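Local coordinates for adhesion and penetration protein autotransporter (Haemophilus influenzae, PDB 3SYJ), which promotes adherence to and invasion of host cells, mediates bacterial aggregation through its self-associating passenger domain, and is probably a serine protease, at residues T146-F160 with S214-E228. Numbering follows the deposited sequence.
Sequences TKYPERVRIGSGRQF and SKGDSGSPMFIYDAE
Val152 and Phe223 form a hydrogen-bonded pair between antiparallel strands 151-155 and 221-226, whose axes approach to 4.7 Å at 160°; Val152 N reaches Phe223 O at 3.0 Å and Phe223 N returns to Val152 O at 2.8 Å. On their face of the sheet Val152 CG2 leans on Phe223 CB, while Ile154 CG2 meets the edge of the Phe223 ring, branched and aromatic side chains filling a buried layer. On the other face, Arg151 is long enough to cross two neighbours: Ile224 CD1 lies over the centre of its guanidinium, and Met222 SD takes a weak bond from NH1 in the guanidinium plane. The same Ile224 methyl also packs against Tyr148 CB at 3.4 Å.

On the same face as Arg151, farther along the strand, Arg153 turns to the loop that carries Ser218, probably the catalytic serine. With CG between backbone N and carbonyl carbon (chi1 72°) and a bend at chi3, its NH2 gives Ser220 OG a bond of 3.1 Å, almost in the guanidinium plane, and forms a salt bridge to Asp217 OD1 at 3.0 Å. The carboxylate stands 77° to the guanidinium; its OD1 also accepts Gly157 N from above its plane. Gly157 has no side chain, and its CA packs 3.4 Å from Gly216 C.

The pair lies within a seven-stranded antiparallel sheet, consistent with one of the two barrels of the chymotrypsin-like (PA clan) fold. Strand 179-182 flanks 151-155 and strand 231-238 flanks 221-226; Phe15 and Ala16 of helix 9-17 pack on Val152 and Ile154, and Gly1 N hydrogen-bonds to Asp217 OD2, recalling the chymotrypsin-like pairing of the amino terminus with the aspartate just before the catalytic serine.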
# COMPACT_ATOMS: atom_id res chain seq x y z
N THR A 146 -35.81 -32.27 41.76
CA THR A 146 -35.41 -32.48 40.37
C THR A 146 -36.36 -31.68 39.49
O THR A 146 -35.94 -30.96 38.59
CB THR A 146 -35.47 -33.96 39.98
OG1 THR A 146 -34.48 -34.69 40.71
CG2 THR A 146 -35.19 -34.12 38.50
N LYS A 147 -37.65 -31.81 39.78
CA LYS A 147 -38.68 -31.06 39.07
C LYS A 147 -38.65 -29.58 39.49
O LYS A 147 -38.85 -28.69 38.66
CB LYS A 147 -40.06 -31.67 39.34
CG LYS A 147 -41.23 -31.02 38.61
CD LYS A 147 -42.54 -31.73 38.97
CE LYS A 147 -43.77 -31.06 38.39
NZ LYS A 147 -45.03 -31.62 38.97
N TYR A 148 -38.40 -29.34 40.77
CA TYR A 148 -38.39 -27.99 41.34
C TYR A 148 -37.06 -27.71 42.04
O TYR A 148 -36.98 -27.79 43.27
CB TYR A 148 -39.51 -27.85 42.35
CG TYR A 148 -40.90 -28.02 41.77
CD1 TYR A 148 -41.44 -27.06 40.92
CD2 TYR A 148 -41.67 -29.13 42.08
CE1 TYR A 148 -42.71 -27.21 40.40
CE2 TYR A 148 -42.94 -29.29 41.56
CZ TYR A 148 -43.46 -28.33 40.72
OH TYR A 148 -44.72 -28.50 40.21
N PRO A 149 -36.01 -27.40 41.26
CA PRO A 149 -34.65 -27.27 41.78
C PRO A 149 -34.38 -25.96 42.51
O PRO A 149 -33.57 -25.95 43.44
CB PRO A 149 -33.79 -27.31 40.52
CG PRO A 149 -34.68 -26.87 39.43
CD PRO A 149 -36.07 -27.28 39.80
N GLU A 150 -35.03 -24.88 42.09
CA GLU A 150 -34.81 -23.58 42.70
C GLU A 150 -36.08 -23.04 43.37
O GLU A 150 -37.20 -23.31 42.92
CB GLU A 150 -34.29 -22.59 41.66
CG GLU A 150 -33.08 -23.10 40.89
CD GLU A 150 -31.76 -22.89 41.61
OE1 GLU A 150 -31.78 -22.43 42.77
OE2 GLU A 150 -30.70 -23.17 41.01
N ARG A 151 -35.90 -22.30 44.46
CA ARG A 151 -37.01 -21.71 45.18
C ARG A 151 -36.51 -20.42 45.83
O ARG A 151 -35.44 -20.41 46.43
CB ARG A 151 -37.55 -22.68 46.25
CG ARG A 151 -39.06 -22.79 46.22
CD ARG A 151 -39.68 -23.13 47.57
NE ARG A 151 -39.80 -24.56 47.83
CZ ARG A 151 -40.94 -25.19 48.14
NH1 ARG A 151 -42.08 -24.52 48.22
NH2 ARG A 151 -40.94 -26.49 48.38
N VAL A 152 -37.28 -19.34 45.72
CA VAL A 152 -36.87 -18.05 46.29
C VAL A 152 -38.04 -17.29 46.94
O VAL A 152 -39.21 -17.60 46.68
CB VAL A 152 -36.23 -17.13 45.23
CG1 VAL A 152 -35.03 -17.81 44.59
CG2 VAL A 152 -37.25 -16.76 44.17
N ARG A 153 -37.72 -16.31 47.78
CA ARG A 153 -38.73 -15.43 48.38
C ARG A 153 -38.19 -14.01 48.50
O ARG A 153 -37.00 -13.76 48.32
CB ARG A 153 -39.19 -15.94 49.76
CG ARG A 153 -38.16 -15.79 50.89
CD ARG A 153 -38.84 -15.78 52.28
NE ARG A 153 -39.73 -14.62 52.41
CZ ARG A 153 -39.35 -13.42 52.85
NH1 ARG A 153 -38.10 -13.20 53.22
NH2 ARG A 153 -40.24 -12.43 52.92
N ILE A 154 -39.07 -13.07 48.80
CA ILE A 154 -38.69 -11.68 48.81
C ILE A 154 -39.70 -10.91 49.63
O ILE A 154 -40.89 -11.22 49.59
CB ILE A 154 -38.64 -11.13 47.37
CG1 ILE A 154 -38.27 -9.63 47.37
CG2 ILE A 154 -39.97 -11.38 46.66
CD1 ILE A 154 -38.09 -9.03 45.99
N GLY A 155 -39.25 -9.91 50.37
CA GLY A 155 -40.16 -9.13 51.19
C GLY A 155 -39.53 -7.90 51.83
O GLY A 155 -38.33 -7.67 51.71
N SER A 156 -40.36 -7.10 52.50
CA SER A 156 -39.85 -5.90 53.15
C SER A 156 -40.14 -5.87 54.65
O SER A 156 -40.09 -4.82 55.28
CB SER A 156 -40.43 -4.66 52.47
OG SER A 156 -41.82 -4.55 52.73
N GLY A 157 -40.45 -7.03 55.22
CA GLY A 157 -40.70 -7.10 56.65
C GLY A 157 -39.50 -6.69 57.49
O GLY A 157 -38.39 -6.54 56.97
N ARG A 158 -39.71 -6.51 58.78
CA ARG A 158 -38.61 -6.17 59.69
C ARG A 158 -37.32 -6.88 59.31
O ARG A 158 -37.30 -8.09 59.12
CB ARG A 158 -38.98 -6.52 61.12
CG ARG A 158 -40.15 -5.73 61.64
CD ARG A 158 -40.42 -6.06 63.09
NE ARG A 158 -41.27 -5.06 63.70
CZ ARG A 158 -41.92 -5.22 64.85
NH1 ARG A 158 -41.81 -6.37 65.51
NH2 ARG A 158 -42.67 -4.24 65.34
N GLN A 159 -36.24 -6.11 59.21
CA GLN A 159 -34.99 -6.65 58.71
C GLN A 159 -33.99 -6.95 59.83
O GLN A 159 -33.70 -6.10 60.67
CB GLN A 159 -34.37 -5.70 57.67
CG GLN A 159 -35.31 -5.26 56.55
CD GLN A 159 -35.62 -6.36 55.53
OE1 GLN A 159 -35.14 -7.49 55.64
NE2 GLN A 159 -36.43 -6.01 54.52
N PHE A 160 -33.48 -8.18 59.84
CA PHE A 160 -32.47 -8.59 60.80
C PHE A 160 -31.28 -9.17 60.06
O PHE A 160 -31.42 -9.66 58.94
CB PHE A 160 -33.03 -9.70 61.70
CG PHE A 160 -34.20 -9.29 62.54
CD1 PHE A 160 -34.01 -8.91 63.86
CD2 PHE A 160 -35.49 -9.32 62.03
CE1 PHE A 160 -35.09 -8.55 64.65
CE2 PHE A 160 -36.57 -8.96 62.82
CZ PHE A 160 -36.37 -8.57 64.13
N SER A 214 -40.24 -12.26 58.48
CA SER A 214 -40.49 -11.78 59.83
C SER A 214 -41.73 -10.88 59.83
O SER A 214 -42.46 -10.85 58.85
CB SER A 214 -39.27 -11.01 60.34
OG SER A 214 -38.76 -10.15 59.33
N LYS A 215 -41.97 -10.17 60.93
CA LYS A 215 -43.10 -9.26 60.97
C LYS A 215 -43.02 -8.27 59.82
O LYS A 215 -42.03 -7.56 59.68
CB LYS A 215 -43.17 -8.50 62.30
CG LYS A 215 -43.86 -9.27 63.41
CD LYS A 215 -43.59 -8.63 64.76
CE LYS A 215 -43.88 -9.60 65.89
NZ LYS A 215 -43.30 -9.14 67.19
N GLY A 216 -44.08 -8.22 59.01
CA GLY A 216 -44.14 -7.31 57.89
C GLY A 216 -43.96 -8.02 56.56
O GLY A 216 -44.21 -7.45 55.50
N ASP A 217 -43.54 -9.28 56.64
CA ASP A 217 -43.32 -10.09 55.45
C ASP A 217 -44.57 -10.87 55.08
O ASP A 217 -44.59 -11.53 54.04
CB ASP A 217 -42.14 -11.04 55.66
CG ASP A 217 -40.80 -10.37 55.44
OD1 ASP A 217 -40.60 -9.77 54.35
OD2 ASP A 217 -39.93 -10.44 56.34
N SER A 218 -45.60 -10.81 55.92
CA SER A 218 -46.85 -11.51 55.65
C SER A 218 -47.41 -11.04 54.31
O SER A 218 -47.50 -9.84 54.06
CB SER A 218 -47.89 -11.28 56.75
OG SER A 218 -47.51 -11.91 57.96
N GLY A 219 -47.80 -11.98 53.47
CA GLY A 219 -48.33 -11.64 52.16
C GLY A 219 -47.28 -11.69 51.08
O GLY A 219 -47.60 -11.96 49.92
N SER A 220 -46.02 -11.44 51.46
CA SER A 220 -44.91 -11.48 50.50
C SER A 220 -44.88 -12.82 49.78
O SER A 220 -45.28 -13.84 50.35
CB SER A 220 -43.57 -11.20 51.20
OG SER A 220 -43.11 -12.37 51.87
N PRO A 221 -44.39 -12.83 48.53
CA PRO A 221 -44.50 -14.00 47.67
C PRO A 221 -43.33 -14.97 47.80
O PRO A 221 -42.21 -14.58 48.12
CB PRO A 221 -44.46 -13.40 46.26
CG PRO A 221 -44.01 -11.97 46.43
CD PRO A 221 -43.68 -11.74 47.86
N MET A 222 -43.59 -16.22 47.49
CA MET A 222 -42.57 -17.24 47.46
C MET A 222 -42.72 -17.92 46.10
O MET A 222 -43.83 -18.25 45.69
CB MET A 222 -42.78 -18.20 48.63
CG MET A 222 -41.89 -19.42 48.68
SD MET A 222 -42.74 -20.93 48.19
CE MET A 222 -42.06 -21.12 46.57
N PHE A 223 -41.60 -18.10 45.40
CA PHE A 223 -41.62 -18.58 44.02
C PHE A 223 -40.89 -19.90 43.89
O PHE A 223 -39.91 -20.15 44.59
CB PHE A 223 -40.95 -17.56 43.09
CG PHE A 223 -41.56 -16.20 43.15
CD1 PHE A 223 -42.55 -15.83 42.25
CD2 PHE A 223 -41.14 -15.28 44.09
CE1 PHE A 223 -43.12 -14.57 42.29
CE2 PHE A 223 -41.70 -14.01 44.14
CZ PHE A 223 -42.69 -13.65 43.24
N ILE A 224 -41.35 -20.74 42.97
CA ILE A 224 -40.69 -22.02 42.74
C ILE A 224 -40.39 -22.20 41.26
O ILE A 224 -41.18 -21.80 40.40
CB ILE A 224 -41.51 -23.21 43.32
CG1 ILE A 224 -40.63 -24.46 43.46
CG2 ILE A 224 -42.78 -23.46 42.50
CD1 ILE A 224 -41.30 -25.59 44.22
N TYR A 225 -39.23 -22.78 40.96
CA TYR A 225 -38.88 -23.01 39.57
C TYR A 225 -39.32 -24.39 39.10
O TYR A 225 -38.89 -25.40 39.64
CB TYR A 225 -37.37 -22.85 39.35
CG TYR A 225 -36.98 -22.85 37.88
CD1 TYR A 225 -37.27 -21.75 37.08
CD2 TYR A 225 -36.33 -23.93 37.30
CE1 TYR A 225 -36.92 -21.72 35.74
CE2 TYR A 225 -35.98 -23.91 35.96
CZ TYR A 225 -36.28 -22.80 35.18
OH TYR A 225 -35.93 -22.75 33.86
N ASP A 226 -40.19 -24.41 38.09
CA ASP A 226 -40.58 -25.64 37.41
C ASP A 226 -39.58 -25.91 36.28
O ASP A 226 -39.56 -25.20 35.28
CB ASP A 226 -42.00 -25.50 36.84
CG ASP A 226 -42.55 -26.81 36.30
OD1 ASP A 226 -41.80 -27.56 35.64
OD2 ASP A 226 -43.74 -27.09 36.53
N ALA A 227 -38.76 -26.94 36.44
CA ALA A 227 -37.68 -27.22 35.49
C ALA A 227 -38.19 -27.88 34.21
O ALA A 227 -37.56 -27.77 33.15
CB ALA A 227 -36.62 -28.10 36.14
N GLU A 228 -39.32 -28.57 34.30
CA GLU A 228 -39.91 -29.19 33.13
C GLU A 228 -40.46 -28.10 32.20
O GLU A 228 -40.16 -28.08 31.01
CB GLU A 228 -40.98 -30.20 33.56
CG GLU A 228 -40.56 -30.95 34.83
CD GLU A 228 -41.38 -32.20 35.11
OE1 GLU A 228 -42.62 -32.15 35.00
OE2 GLU A 228 -40.77 -33.25 35.44
O HOH W 1 -45.55 -26.43 38.49
O HOH W 2 -42.24 -14.58 51.07
O HOH W 3 -37.67 -10.39 53.74
O HOH W 4 -42.94 -7.70 52.56